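Putative alpha KG dependent 2,4-D dioxygenase (PDB 5J92) probably acts as an iron(II)- and 2-oxoglutarate-dependent dioxygenase of the TfdA family, using molecular oxygen to oxidise an organic substrate that is not established. Local coordinates at residues Gln56-Asp61 against Phe136-Ile141; Tyr176-Ser181 against Ser220-His225. All blocks are in the same frame, centred on the assembly; numbering follows the deposited sequence. Where two conformers were deposited one is given.

Contact 1 (Gln56-Asp61 against Phe136-Ile141)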
ATOM      1  N   GLN A  56      28.110  19.278   2.158  1.00 25.81           N
ATOM      2  CA  GLN A  56      28.978  19.121   0.994  1.00 24.43           C
ATOM      3  C   GLN A  56      28.618  20.220  -0.005  1.00 27.03           C
ATOM      4  O   GLN A  56      27.710  20.063  -0.824  1.00 27.30           O
ATOM      5  CB  GLN A  56      28.830  17.733   0.381  1.00 23.34           C
ATOM      6  CG  GLN A  56      29.307  16.598   1.270  1.00 21.64           C
ATOM      7  CD  GLN A  56      30.760  16.734   1.655  1.00 23.97           C
ATOM      8  OE1 GLN A  56      31.602  17.108   0.837  1.00 21.86           O
ATOM      9  NE2 GLN A  56      31.062  16.446   2.915  1.00 24.21           N
ATOM     10  N   TYR A  57      29.350  21.329   0.055  1.00 27.64           N
ATOM     11  CA  TYR A  57      29.132  22.451  -0.860  1.00 32.23           C
ATOM     12  C   TYR A  57      29.963  22.241  -2.127  1.00 34.07           C
ATOM     13  O   TYR A  57      30.967  22.911  -2.379  1.00 36.81           O
ATOM     14  CB  TYR A  57      29.468  23.770  -0.169  1.00 33.76           C
ATOM     15  CG  TYR A  57      28.413  24.210   0.823  1.00 38.57           C
ATOM     16  CD1 TYR A  57      28.390  23.690   2.118  1.00 39.94           C
ATOM     17  CD2 TYR A  57      27.433  25.131   0.470  1.00 43.53           C
ATOM     18  CE1 TYR A  57      27.420  24.078   3.028  1.00 41.93           C
ATOM     19  CE2 TYR A  57      26.459  25.528   1.380  1.00 45.48           C
ATOM     20  CZ  TYR A  57      26.457  24.995   2.653  1.00 44.70           C
ATOM     21  OH  TYR A  57      25.493  25.377   3.560  1.00 47.92           O
ATOM     22  N   ILE A  58      29.513  21.288  -2.943  1.00 30.04           N
ATOM     23  CA  ILE A  58      30.232  20.904  -4.152  1.00 31.72           C
ATOM     24  C   ILE A  58      29.377  21.174  -5.388  1.00 33.16           C
ATOM     25  O   ILE A  58      28.145  21.132  -5.335  1.00 34.24           O
ATOM     26  CB  ILE A  58      30.644  19.422  -4.098  1.00 29.20           C
ATOM     27  CG1 ILE A  58      29.397  18.541  -4.004  1.00 26.81           C
ATOM     28  CG2 ILE A  58      31.547  19.181  -2.897  1.00 27.69           C
ATOM     29  CD1 ILE A  58      29.689  17.088  -4.031  1.00 25.85           C
ATOM     30  N   ASP A  59      30.038  21.448  -6.509  1.00 35.36           N
ATOM     31  CA  ASP A  59      29.295  21.654  -7.746  1.00 38.75           C
ATOM     32  C   ASP A  59      28.997  20.312  -8.427  1.00 35.60           C
ATOM     33  O   ASP A  59      29.355  19.236  -7.937  1.00 32.33           O
ATOM     34  CB  ASP A  59      30.038  22.606  -8.689  1.00 44.13           C
ATOM     35  CG  ASP A  59      31.415  22.098  -9.117  1.00 46.67           C
ATOM     36  OD1 ASP A  59      31.670  20.871  -9.110  1.00 45.48           O
ATOM     37  OD2 ASP A  59      32.244  22.949  -9.502  1.00 48.63           O
ATOM     38  N   ASP A  60      28.328  20.380  -9.582  1.00 33.23           N
ATOM     39  CA  ASP A  60      27.868  19.165 -10.248  1.00 32.95           C
ATOM     40  C   ASP A  60      29.029  18.335 -10.783  1.00 33.83           C
ATOM     41  O   ASP A  60      28.981  17.102 -10.751  1.00 33.65           O
ATOM     42  CB  ASP A  60      26.899  19.519 -11.376  1.00 34.05           C
ATOM     43  CG  ASP A  60      25.561  19.969 -10.850  1.00 42.29           C
ATOM     44  OD1 ASP A  60      25.301  19.757  -9.649  1.00 40.70           O
ATOM     45  OD2 ASP A  60      24.752  20.497 -11.633  1.00 44.97           O
ATOM     46  N   ASP A  61      30.073  18.986 -11.299  1.00 37.04           N
ATOM     47  CA  ASP A  61      31.242  18.232 -11.736  1.00 37.52           C
ATOM     48  C   ASP A  61      31.812  17.411 -10.590  1.00 34.38           C
ATOM     49  O   ASP A  61      32.124  16.227 -10.760  1.00 33.60           O
ATOM     50  CB  ASP A  61      32.313  19.173 -12.286  1.00 39.68           C
ATOM     51  CG  ASP A  61      31.938  19.759 -13.624  1.00 45.49           C
ATOM     52  OD1 ASP A  61      31.084  19.149 -14.309  1.00 44.60           O
ATOM     53  OD2 ASP A  61      32.501  20.820 -13.988  1.00 48.36           O
ATOM     54  N   PHE A 136      22.694   9.059  -5.961  1.00 17.92           N
ATOM     55  CA  PHE A 136      23.212  10.179  -5.186  1.00 17.19           C
ATOM     56  C   PHE A 136      22.274  11.367  -5.334  1.00 26.25           C
ATOM     57  O   PHE A 136      21.842  11.692  -6.449  1.00 25.96           O
ATOM     58  CB  PHE A 136      24.620  10.583  -5.649  1.00 18.19           C
ATOM     59  CG  PHE A 136      25.608   9.446  -5.697  1.00 18.92           C
ATOM     60  CD1 PHE A 136      25.595   8.535  -6.750  1.00 19.57           C
ATOM     61  CD2 PHE A 136      26.565   9.301  -4.697  1.00 20.90           C
ATOM     62  CE1 PHE A 136      26.495   7.493  -6.801  1.00 20.02           C
ATOM     63  CE2 PHE A 136      27.477   8.255  -4.738  1.00 21.43           C
ATOM     64  CZ  PHE A 136      27.452   7.355  -5.802  1.00 22.20           C
ATOM     65  N   LEU A 137      21.978  12.025  -4.209  1.00 23.26           N
ATOM     66  CA  LEU A 137      21.104  13.191  -4.168  1.00 20.81           C
ATOM     67  C   LEU A 137      21.769  14.246  -3.301  1.00 21.17           C
ATOM     68  O   LEU A 137      22.051  13.993  -2.126  1.00 19.54           O
ATOM     69  CB  LEU A 137      19.724  12.844  -3.596  1.00 22.68           C
ATOM     70  CG  LEU A 137      18.544  12.488  -4.500  1.00 28.29           C
ATOM     71  CD1 LEU A 137      17.283  12.241  -3.664  1.00 26.58           C
ATOM     72  CD2 LEU A 137      18.302  13.554  -5.564  1.00 32.15           C
ATOM     73  N   LEU A 138      22.008  15.427  -3.864  1.00 20.09           N
ATOM     74  CA  LEU A 138      22.601  16.538  -3.126  1.00 21.08           C
ATOM     75  C   LEU A 138      21.571  17.652  -3.014  1.00 27.76           C
ATOM     76  O   LEU A 138      21.101  18.177  -4.030  1.00 22.45           O
ATOM     77  CB  LEU A 138      23.876  17.027  -3.814  1.00 22.42           C
ATOM     78  CG  LEU A 138      24.623  18.210  -3.197  1.00 25.06           C
ATOM     79  CD1 LEU A 138      25.068  17.940  -1.760  1.00 24.46           C
ATOM     80  CD2 LEU A 138      25.801  18.547  -4.068  1.00 25.66           C
ATOM     81  N   SER A 139      21.222  18.020  -1.785  1.00 24.45           N
ATOM     82  CA  SER A 139      20.161  18.993  -1.556  0.59 25.00           C
ATOM     83  C   SER A 139      20.702  20.416  -1.624  1.00 27.63           C
ATOM     84  O   SER A 139      21.721  20.735  -1.004  1.00 27.69           O
ATOM     85  CB  SER A 139      19.491  18.758  -0.203  0.59 25.04           C
ATOM     86  OG  SER A 139      20.370  19.096   0.850  0.59 22.28           O
ATOM     87  N   TYR A 140      20.009  21.267  -2.379  1.00 26.93           N
ATOM     88  CA  TYR A 140      20.295  22.688  -2.450  1.00 32.28           C
ATOM     89  C   TYR A 140      19.292  23.513  -1.661  1.00 32.66           C
ATOM     90  O   TYR A 140      19.681  24.443  -0.952  1.00 32.72           O
ATOM     91  CB  TYR A 140      20.312  23.161  -3.911  1.00 34.36           C
ATOM     92  CG  TYR A 140      21.629  22.919  -4.614  1.00 36.84           C
ATOM     93  CD1 TYR A 140      22.158  21.634  -4.729  1.00 35.95           C
ATOM     94  CD2 TYR A 140      22.351  23.978  -5.150  1.00 40.49           C
ATOM     95  CE1 TYR A 140      23.368  21.414  -5.374  1.00 36.97           C
ATOM     96  CE2 TYR A 140      23.557  23.772  -5.793  1.00 41.55           C
ATOM     97  CZ  TYR A 140      24.061  22.489  -5.906  1.00 41.25           C
ATOM     98  OH  TYR A 140      25.264  22.300  -6.552  1.00 41.59           O
ATOM     99  N   ILE A 141      18.000  23.217  -1.792  1.00 32.51           N
ATOM    100  CA  ILE A 141      16.946  23.963  -1.106  1.00 32.98           C
ATOM    101  C   ILE A 141      15.973  22.950  -0.517  1.00 30.34           C
ATOM    102  O   ILE A 141      15.451  22.099  -1.245  1.00 29.25           O
ATOM    103  CB  ILE A 141      16.222  24.950  -2.044  1.00 34.16           C
ATOM    104  CG1 ILE A 141      17.225  25.933  -2.675  1.00 38.93           C
ATOM    105  CG2 ILE A 141      15.160  25.711  -1.285  1.00 34.80           C
ATOM    106  CD1 ILE A 141      16.609  26.939  -3.691  1.00 39.76           C
TER
HETATM  107  O   HOH W   1      25.948  19.970  -7.095  1.00 31.20           O
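Leu-138 and Ile-58 meet where the loop leading into helix 60-67 lies against strand 132-139. The strand belongs to the large mixed sheet of the cupin-type, TauD/TfdA fold. The packed part of the contact is apolar, with Ile-58 and Leu-138 buried. Leu-138 points toward the loop, its CG anti to the backbone N (chi1 179°), and each of its two methyls finds a different partner. CD2 touches Ile-58 CG1 at 3.6 Å. The two side chains cross at a slant. CD1 comes to 3.5 Å from the carbonyl O of Gln-56. Leu-261 of the neighbouring strand touches both Ile-58 and Leu-138, and Leu-63 of the helix also packs on Ile-58.

Beyond Leu-138 the contact is looser and polar and faces solvent: Asp-60 is exposed and Tyr-140 partly so. Tyr-140 stands where the chain turns a corner. With Ile-141 it forms a classic beta bulge opposite Glu-284. The end of its side chain reaches toward the loop. Tyr-140 OH lies 3.3 Å from Ile-58 O and 4.0 Å from Asp-60 OD1. The phenol ring and the carboxylate are inclined to each other by 61°. A water fills the gap between them and also binds the loop backbone. The Tyr-140 ring is held from other directions too, by a stack with His-286 and a cation-pi contact with Arg-259. Asp-60 OD1 has a second partner in His-286 ND1, so His-286 touches both Tyr-140 and Asp-60. Asp-59 turns away and caps the helix through Gln-62 N.

The water donates hydrogen bonds to Ile-58 O at 3.0 Å and to Asp-60 OD1 at 2.6 Å. It lies in the plane of the Tyr-140 ring, a short 2.5 Å from the Tyr-140 OH.

Contact 2 (Tyr176-Ser181 against Ser220-His225)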
ATOM      1  N   TYR A 176       9.714  -6.872 -14.604  1.00 18.05           N
ATOM      2  CA  TYR A 176       9.861  -5.450 -14.292  1.00 19.66           C
ATOM      3  C   TYR A 176       9.557  -4.656 -15.559  1.00 20.08           C
ATOM      4  O   TYR A 176      10.094  -4.972 -16.627  1.00 18.27           O
ATOM      5  CB  TYR A 176      11.268  -5.136 -13.756  1.00 19.26           C
ATOM      6  CG  TYR A 176      11.614  -5.851 -12.450  1.00 19.84           C
ATOM      7  CD1 TYR A 176      11.913  -7.218 -12.440  1.00 17.15           C
ATOM      8  CD2 TYR A 176      11.660  -5.162 -11.233  1.00 17.65           C
ATOM      9  CE1 TYR A 176      12.225  -7.880 -11.259  1.00 15.25           C
ATOM     10  CE2 TYR A 176      11.985  -5.824 -10.033  1.00 16.14           C
ATOM     11  CZ  TYR A 176      12.260  -7.169 -10.053  1.00 15.05           C
ATOM     12  OH  TYR A 176      12.558  -7.835  -8.883  1.00 17.21           O
ATOM     13  N   ASP A 177       8.688  -3.638 -15.442  1.00 20.49           N
ATOM     14  CA  ASP A 177       7.991  -3.064 -16.601  1.00 21.97           C
ATOM     15  C   ASP A 177       7.667  -1.594 -16.311  1.00 20.95           C
ATOM     16  O   ASP A 177       6.659  -1.305 -15.661  1.00 20.41           O
ATOM     17  CB  ASP A 177       6.730  -3.880 -16.866  1.00 21.43           C
ATOM     18  CG  ASP A 177       5.979  -3.461 -18.114  1.00 26.88           C
ATOM     19  OD1 ASP A 177       6.278  -2.408 -18.717  1.00 25.68           O
ATOM     20  OD2 ASP A 177       5.051  -4.218 -18.475  1.00 29.85           O
ATOM     21  N   ILE A 178       8.479  -0.675 -16.845  1.00 16.95           N
ATOM     22  CA  ILE A 178       8.299   0.736 -16.503  1.00 20.11           C
ATOM     23  C   ILE A 178       6.973   1.266 -17.044  1.00 21.78           C
ATOM     24  O   ILE A 178       6.299   2.064 -16.385  1.00 19.89           O
ATOM     25  CB  ILE A 178       9.500   1.570 -16.998  1.00 21.14           C
ATOM     26  CG1 ILE A 178       9.400   3.022 -16.516  1.00 21.37           C
ATOM     27  CG2 ILE A 178       9.649   1.508 -18.521  1.00 20.97           C
ATOM     28  CD1 ILE A 178       9.392   3.183 -15.016  1.00 23.30           C
ATOM     29  N   MET A 179       6.567   0.817 -18.234  1.00 21.23           N
ATOM     30  CA  MET A 179       5.330   1.322 -18.820  1.00 23.58           C
ATOM     31  C   MET A 179       4.125   0.854 -18.020  1.00 23.04           C
ATOM     32  O   MET A 179       3.157   1.601 -17.847  1.00 25.42           O
ATOM     33  CB  MET A 179       5.224   0.885 -20.287  1.00 21.50           C
ATOM     34  CG  MET A 179       6.279   1.499 -21.191  1.00 24.19           C
ATOM     35  SD  MET A 179       6.319   3.301 -21.056  1.00 29.90           S
ATOM     36  CE  MET A 179       7.915   3.687 -21.795  1.00 31.33           C
ATOM     37  N   ALA A 180       4.179  -0.366 -17.490  1.00 22.41           N
ATOM     38  CA  ALA A 180       3.105  -0.830 -16.619  1.00 21.46           C
ATOM     39  C   ALA A 180       3.048  -0.020 -15.323  1.00 23.60           C
ATOM     40  O   ALA A 180       1.957   0.340 -14.861  1.00 23.83           O
ATOM     41  CB  ALA A 180       3.276  -2.317 -16.321  1.00 22.80           C
ATOM     42  N   SER A 181       4.207   0.287 -14.722  1.00 23.08           N
ATOM     43  CA  SER A 181       4.183   1.050 -13.473  1.00 20.33           C
ATOM     44  C   SER A 181       3.736   2.486 -13.712  1.00 21.61           C
ATOM     45  O   SER A 181       3.025   3.067 -12.881  1.00 20.84           O
ATOM     46  CB  SER A 181       5.554   1.026 -12.788  1.00 19.20           C
ATOM     47  OG  SER A 181       6.523   1.773 -13.524  1.00 21.41           O
ATOM     48  N   SER A 220      10.000  -3.533  -6.067  1.00 12.74           N
ATOM     49  CA  SER A 220       9.971  -2.240  -6.730  1.00 13.43           C
ATOM     50  C   SER A 220       8.585  -2.049  -7.309  1.00 13.94           C
ATOM     51  O   SER A 220       7.953  -3.014  -7.747  1.00 15.76           O
ATOM     52  CB  SER A 220      11.028  -2.151  -7.852  1.00 14.45           C
ATOM     53  OG  SER A 220      11.077  -0.853  -8.397  1.00 14.54           O
ATOM     54  N   SER A 221       8.132  -0.795  -7.348  1.00 15.64           N
ATOM     55  CA  SER A 221       6.889  -0.523  -8.058  1.00 15.50           C
ATOM     56  C   SER A 221       6.964  -0.981  -9.511  1.00 16.66           C
ATOM     57  O   SER A 221       5.922  -1.159 -10.148  1.00 16.23           O
ATOM     58  CB  SER A 221       6.563   0.967  -8.010  1.00 15.87           C
ATOM     59  OG  SER A 221       7.530   1.690  -8.756  1.00 18.62           O
ATOM     60  N   HIS A 222       8.179  -1.134 -10.059  1.00 13.92           N
ATOM     61  CA  HIS A 222       8.347  -1.575 -11.437  1.00 14.33           C
ATOM     62  C   HIS A 222       8.028  -3.049 -11.626  1.00 15.09           C
ATOM     63  O   HIS A 222       7.749  -3.456 -12.754  1.00 15.54           O
ATOM     64  CB  HIS A 222       9.778  -1.291 -11.908  1.00 16.62           C
ATOM     65  CG  HIS A 222      10.215   0.122 -11.669  1.00 19.36           C
ATOM     66  ND1 HIS A 222      11.383   0.442 -11.015  1.00 20.25           N
ATOM     67  CD2 HIS A 222       9.639   1.302 -12.007  1.00 19.92           C
ATOM     68  CE1 HIS A 222      11.511   1.757 -10.956  1.00 19.27           C
ATOM     69  NE2 HIS A 222      10.463   2.303 -11.546  1.00 20.90           N
ATOM     70  N   ALA A 223       8.092  -3.848 -10.561  1.00 13.50           N
ATOM     71  CA  ALA A 223       7.813  -5.272 -10.628  1.00 19.18           C
ATOM     72  C   ALA A 223       6.309  -5.498 -10.723  1.00 20.14           C
ATOM     73  O   ALA A 223       5.545  -4.972  -9.913  1.00 19.68           O
ATOM     74  CB  ALA A 223       8.375  -5.990  -9.391  1.00 18.58           C
ATOM     75  N   THR A 224       5.879  -6.276 -11.714  1.00 17.52           N
ATOM     76  CA  THR A 224       4.451  -6.481 -11.904  1.00 17.39           C
ATOM     77  C   THR A 224       3.966  -7.836 -11.399  1.00 14.26           C
ATOM     78  O   THR A 224       2.934  -7.897 -10.730  1.00 15.38           O
ATOM     79  CB  THR A 224       4.072  -6.304 -13.375  1.00 17.77           C
ATOM     80  OG1 THR A 224       4.807  -7.235 -14.175  1.00 19.57           O
ATOM     81  CG2 THR A 224       4.405  -4.894 -13.820  1.00 21.72           C
ATOM     82  N   HIS A 225       4.649  -8.926 -11.756  1.00 16.69           N
ATOM     83  CA  HIS A 225       4.208 -10.261 -11.367  1.00 17.80           C
ATOM     84  C   HIS A 225       5.389 -11.229 -11.464  1.00 17.83           C
ATOM     85  O   HIS A 225       6.519 -10.837 -11.768  1.00 16.05           O
ATOM     86  CB  HIS A 225       3.001 -10.727 -12.209  1.00 14.93           C
ATOM     87  CG  HIS A 225       3.249 -10.832 -13.691  1.00 16.24           C
ATOM     88  ND1 HIS A 225       3.582  -9.749 -14.483  1.00 17.70           N
ATOM     89  CD2 HIS A 225       3.141 -11.888 -14.535  1.00 18.18           C
ATOM     90  CE1 HIS A 225       3.685 -10.135 -15.742  1.00 15.04           C
ATOM     91  NE2 HIS A 225       3.415 -11.427 -15.804  1.00 19.09           N
TER
HETATM   92  O   HOH W   2       4.943  -6.978 -16.972  1.00 31.32           O
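An antiparallel beta bridge pairs Tyr-176, just before the N-cap of helix 178-184, with Ala-223, which ends a type I turn that starts at Ser-220. The pair is non-hydrogen-bonded, with CA atoms 4.2 Å apart. Next to it, Asp-177 N donates to His-222 O at 2.9 Å, with an N-H...O angle of 149°. Ala-223 CB sits over one face of the Tyr-176 ring in a CH-pi contact, 4.1 Å from the ring centroid.

The His-222 ring lies beside Ile-178, both side chains pointing the same way, and Ile-178 CD1 is 3.6 Å from His-222 CD2. Ser-181 OG approaches the edge of the same ring, in its plane. His-222 ND1 is hydrogen-bonded to Ser-126 OG.

Asp-177 caps the helix, its CG anti to the backbone N (chi1 -175°). Asp-177 OD1 accepts a hydrogen bond from Ala-180 N at 3.2 Å, from above the carboxylate plane. Its OD2 reaches Thr-224 OG1 through a water. Thr-224 CG2 packs on Ala-180 CB at 3.8 Å.

The turn passes near the iron site: the side chains of Ser-221 and His-122, an iron ligand, are about 3 Å apart. Strand 223-226 edges a four-stranded sheet beside strand 173-176, and helix 231-245 covers Ala-223 and Thr-224.

After strands 12-15 and 21-25, helix 35-47 and strand 50-53, the chain enters residues 56-61. Contact 1 closes when strand 132-139 returns to them, after 74 intervening residues, of which 76-108 are not modelled; they include helix 110-117 and two of the iron ligands, His-122 and Asp-124. Contact 2 opens later, at the end of strand 173-176, and closes a shorter loop of 38 residues through strands 201-208 and 215-217. The two loops follow in series; they neither nest nor cross. Contact 1 ties the loop entering helix 60-67 to the mixed sheet. Contact 2 ties helix 178-184 to the four-stranded antiparallel sheet. Their centres lie about 30 Å apart, on opposite sides of the chain's centre.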